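Local structure of alpha-1,4-endofucoidanase (Mariniflexile fucanivorans, 6DLH) at residues D109-A112 against N113-I117; T657-L660 against G661-Y664. The protein hydrolyses fucoidan internally as a retaining glycoside hydrolase of family 107, this chain comprising the catalytic domain and three calcium-binding Ig-like domains of the longer protein. All coordinates share one frame; numbering follows the deposited sequence.

Interaction 1: D109-A112 against N113-I117; sequences DTDA and NGDPI
Ile-117 sets CG2 3.7 Å from CB of Asp-109, and its CD1 reaches to 4.2 Å from CB of Asp-111. In the backbone, Ile-117 N donates to Asp-109 O over 3.2 Å, approaching from above the carbonyl plane. That same oxygen also accepts from Trp-106 NE1, while Asp-109 OD2 forms a salt bridge with Arg-171. The chain reverses through a type I turn with a G1 bulge: Gly-114 N bonds to Asp-111 O at 2.9 Å, Asp-111 N bonds weakly back to Asp-115 O, and Gly-114 sits at positive phi (91°), where a CB would press on the preceding carbonyl oxygen. At the turn's start, chi1 of Asp-111 (162°) keeps CG beside its carbonyl carbon, near the next peptide, where OD1 accepts a weak bond from Ala-112 N at 2.6 Å. Asp-111 OD2 meets CB of Asn-113 at 3.7 Å; the two side chains run alongside, pointing the same way, with carboxylate and amide planes 89° apart. With alanine in place of Asp-111, Ala-112 N is likely to lose its side-chain acceptor and the flank of Asn-113 its carboxylate. Asp-115 OD2 comes within 4.1 Å of Asp-111 OD2, a like-charge approach.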
loop_
_atom_site.group_PDB
_atom_site.type_symbol
_atom_site.label_atom_id
_atom_site.label_comp_id
_atom_site.label_asym_id
_atom_site.label_seq_id
_atom_site.Cartn_x
_atom_site.Cartn_y
_atom_site.Cartn_z
ATOM N N ASP A 109 -9.595 -16.945 -11.913
ATOM C CA ASP A 109 -10.998 -17.075 -11.541
ATOM C C ASP A 109 -11.633 -15.688 -11.489
ATOM O O ASP A 109 -10.955 -14.708 -11.178
ATOM C CB ASP A 109 -11.178 -17.854 -10.232
ATOM C CG ASP A 109 -10.324 -19.109 -10.131
ATOM O OD1 ASP A 109 -10.211 -19.831 -11.146
ATOM O OD2 ASP A 109 -9.769 -19.354 -9.039
ATOM N N THR A 110 -12.934 -15.616 -11.803
ATOM C CA THR A 110 -13.611 -14.334 -11.926
ATOM C C THR A 110 -14.950 -14.337 -11.193
ATOM O O THR A 110 -15.453 -15.374 -10.771
ATOM C CB THR A 110 -13.762 -13.893 -13.389
ATOM O OG1 THR A 110 -14.472 -14.902 -14.108
ATOM C CG2 THR A 110 -12.441 -13.595 -14.067
ATOM N N ASP A 111 -15.517 -13.136 -11.075
ATOM C CA ASP A 111 -16.709 -12.855 -10.298
ATOM C C ASP A 111 -17.894 -12.776 -11.263
ATOM O O ASP A 111 -17.704 -12.772 -12.477
ATOM C CB ASP A 111 -16.433 -11.609 -9.448
ATOM C CG ASP A 111 -17.641 -10.887 -8.880
ATOM O OD1 ASP A 111 -18.606 -11.570 -8.478
ATOM O OD2 ASP A 111 -17.597 -9.642 -8.833
ATOM N N ALA A 112 -19.115 -12.718 -10.717
ATOM C CA ALA A 112 -20.325 -12.565 -11.514
ATOM C C ALA A 112 -20.368 -11.194 -12.196
ATOM O O ALA A 112 -21.356 -10.856 -12.848
ATOM C CB ALA A 112 -21.546 -12.798 -10.654
ATOM N N ASN A 113 -19.287 -10.415 -12.048
ATOM C CA ASN A 113 -19.177 -9.110 -12.683
ATOM C C ASN A 113 -17.922 -9.050 -13.551
ATOM O O ASN A 113 -17.662 -8.036 -14.196
ATOM C CB ASN A 113 -19.256 -7.967 -11.668
ATOM C CG ASN A 113 -20.678 -7.603 -11.294
ATOM O OD1 ASN A 113 -21.002 -7.471 -10.114
ATOM N ND2 ASN A 113 -21.537 -7.435 -12.287
ATOM N N GLY A 114 -17.159 -10.149 -13.563
ATOM C CA GLY A 114 -15.952 -10.256 -14.367
ATOM C C GLY A 114 -14.710 -9.810 -13.598
ATOM O O GLY A 114 -13.587 -9.973 -14.074
ATOM N N ASP A 115 -14.936 -9.246 -12.405
ATOM C CA ASP A 115 -13.868 -8.786 -11.532
ATOM C C ASP A 115 -13.122 -10.001 -10.990
ATOM O O ASP A 115 -13.738 -11.037 -10.747
ATOM C CB ASP A 115 -14.413 -7.875 -10.426
ATOM C CG ASP A 115 -14.949 -6.550 -10.947
ATOM O OD1 ASP A 115 -14.174 -5.820 -11.591
ATOM O OD2 ASP A 115 -16.143 -6.263 -10.712
ATOM N N PRO A 116 -11.783 -9.924 -10.801
ATOM C CA PRO A 116 -11.015 -11.043 -10.250
ATOM C C PRO A 116 -11.478 -11.541 -8.879
ATOM O O PRO A 116 -12.187 -10.849 -8.140
ATOM C CB PRO A 116 -9.583 -10.489 -10.172
ATOM C CG PRO A 116 -9.558 -9.404 -11.221
ATOM C CD PRO A 116 -10.931 -8.771 -11.134
ATOM N N ILE A 117 -11.082 -12.785 -8.584
ATOM C CA ILE A 117 -11.340 -13.467 -7.326
ATOM C C ILE A 117 -10.181 -14.440 -7.116
ATOM O O ILE A 117 -9.607 -14.931 -8.087
ATOM C CB ILE A 117 -12.726 -14.150 -7.347
ATOM C CG1 ILE A 117 -13.536 -13.850 -6.083
ATOM C CG2 ILE A 117 -12.618 -15.644 -7.613
ATOM C CD1 ILE A 117 -15.035 -13.908 -6.284
#

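Interaction 2: T657-L660 against G661-Y664; sequences TLQL and GTDY
Asp-663 bonds to both the backbone N and the backbone O of Gln-659. With CG of Asp-663 beside its own N (chi1 -57°), its carboxylate and its backbone N-H face the same residue: Asp-663 OD2 receives Gln-659 N at 2.7 Å through its anti lone pair, and Asp-663 N gives a nearly straight bond to Gln-659 O at 2.8 Å. Thr-662 N reaches Gln-659 O too, at 3.0 Å from above the carbonyl plane, closing a type II turn with Leu-660 and Gly-661 at its corners. A water donates to both Asp-663 OD2 and Thr-657 O. Tyr-664 has CG between its backbone N and carbonyl carbon (chi1 64°), a rotamer that folds the ring back against the Gln-659 to Leu-660 peptide. One ring face meets Leu-660 CA in a CH-pi contact, 3.9 Å from the centroid, while Leu-660 CD1 packs on Tyr-664 CE1 at 3.5 Å. Leu-658 crosses Asp-663 at about a right angle, with Leu-658 CD2 3.9 Å from Asp-663 CG. The turn ends strand 654-659, at the edge of a three-stranded antiparallel sheet in the last Ig-like domain; Leu-658 bonds through its backbone to Trp-693 of strand 692-697, and Leu-643 of strand 642-649 touches Leu-658 and Asp-663.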
loop_
_atom_site.group_PDB
_atom_site.type_symbol
_atom_site.label_atom_id
_atom_site.label_comp_id
_atom_site.label_asym_id
_atom_site.label_seq_id
_atom_site.Cartn_x
_atom_site.Cartn_y
_atom_site.Cartn_z
ATOM N N THR A 657 -34.599 -3.666 -7.922
ATOM C CA THR A 657 -34.090 -2.746 -8.927
ATOM C C THR A 657 -33.627 -3.528 -10.154
ATOM O O THR A 657 -32.796 -4.430 -10.049
ATOM C CB THR A 657 -33.037 -1.792 -8.339
ATOM O OG1 THR A 657 -33.669 -0.892 -7.427
ATOM C CG2 THR A 657 -32.319 -0.977 -9.392
ATOM N N LEU A 658 -34.203 -3.181 -11.314
ATOM C CA LEU A 658 -33.738 -3.682 -12.596
ATOM C C LEU A 658 -32.598 -2.791 -13.079
ATOM O O LEU A 658 -32.690 -1.563 -13.002
ATOM C CB LEU A 658 -34.898 -3.680 -13.599
ATOM C CG LEU A 658 -36.068 -4.617 -13.290
ATOM C CD1 LEU A 658 -37.147 -4.497 -14.359
ATOM C CD2 LEU A 658 -35.613 -6.063 -13.144
ATOM N N GLN A 659 -31.537 -3.433 -13.581
ATOM C CA GLN A 659 -30.265 -2.775 -13.831
ATOM C C GLN A 659 -29.836 -2.993 -15.282
ATOM O O GLN A 659 -29.730 -4.133 -15.738
ATOM C CB GLN A 659 -29.212 -3.344 -12.876
ATOM C CG GLN A 659 -27.923 -2.535 -12.818
ATOM C CD GLN A 659 -27.982 -1.453 -11.766
ATOM O OE1 GLN A 659 -28.350 -1.698 -10.617
ATOM N NE2 GLN A 659 -27.611 -0.244 -12.155
ATOM N N LEU A 660 -29.587 -1.883 -15.991
ATOM C CA LEU A 660 -28.990 -1.927 -17.317
ATOM C C LEU A 660 -27.647 -2.636 -17.203
ATOM O O LEU A 660 -26.788 -2.220 -16.429
ATOM C CB LEU A 660 -28.813 -0.499 -17.850
ATOM C CG LEU A 660 -28.111 -0.359 -19.202
ATOM C CD1 LEU A 660 -28.983 -0.876 -20.337
ATOM C CD2 LEU A 660 -27.719 1.088 -19.465
ATOM N N GLY A 661 -27.500 -3.732 -17.951
ATOM C CA GLY A 661 -26.255 -4.481 -17.970
ATOM C C GLY A 661 -26.368 -5.773 -17.175
ATOM O O GLY A 661 -25.542 -6.666 -17.335
ATOM N N THR A 662 -27.404 -5.856 -16.334
ATOM C CA THR A 662 -27.665 -7.052 -15.547
ATOM C C THR A 662 -28.959 -7.714 -16.026
ATOM O O THR A 662 -28.997 -8.925 -16.252
ATOM C CB THR A 662 -27.661 -6.744 -14.040
ATOM O OG1 THR A 662 -26.509 -5.959 -13.718
ATOM C CG2 THR A 662 -27.701 -7.982 -13.169
ATOM N N ASP A 663 -30.013 -6.900 -16.178
ATOM C CA ASP A 663 -31.350 -7.419 -16.429
ATOM C C ASP A 663 -31.763 -7.193 -17.884
ATOM O O ASP A 663 -32.566 -7.955 -18.420
ATOM C CB ASP A 663 -32.358 -6.847 -15.428
ATOM C CG ASP A 663 -31.976 -7.111 -13.979
ATOM O OD1 ASP A 663 -31.979 -8.295 -13.580
ATOM O OD2 ASP A 663 -31.676 -6.130 -13.265
ATOM N N TYR A 664 -31.202 -6.152 -18.512
ATOM C CA TYR A 664 -31.614 -5.717 -19.838
ATOM C C TYR A 664 -30.477 -4.932 -20.489
ATOM O O TYR A 664 -29.752 -4.199 -19.813
ATOM C CB TYR A 664 -32.908 -4.893 -19.766
ATOM C CG TYR A 664 -32.802 -3.586 -19.020
ATOM C CD1 TYR A 664 -32.342 -2.441 -19.651
ATOM C CD2 TYR A 664 -33.158 -3.486 -17.681
ATOM C CE1 TYR A 664 -32.225 -1.236 -18.975
ATOM C CE2 TYR A 664 -33.052 -2.287 -16.989
ATOM C CZ TYR A 664 -32.579 -1.158 -17.638
ATOM O OH TYR A 664 -32.458 0.037 -16.985
HETATM O O HOH W 1 -30.826 -6.099 -10.767
#

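How the interactions relate
Interaction 1 comes first along the chain, in the loop between helices 100-104 and 129-139 of the catalytic region; interaction 2 follows some 540 residues later, in the last Ig-like domain. They have no strand or helix in common, yet their centres lie 18 Å apart and their nearest atoms about 5 Å, without touching. The chain thus probably curls back so that its last Ig-like domain comes up beside the catalytic region. A loop of the middle Ig-like domain, between strands 537-543 and 550-553, touches both: Leu-545 packs on Leu-660, and Lys-546 makes a long, weak ion pair with Asp-115. The side chain of Leu-660 is about 10 Å from a calcium ion, whereas 109-117 lies away from the calcium sites.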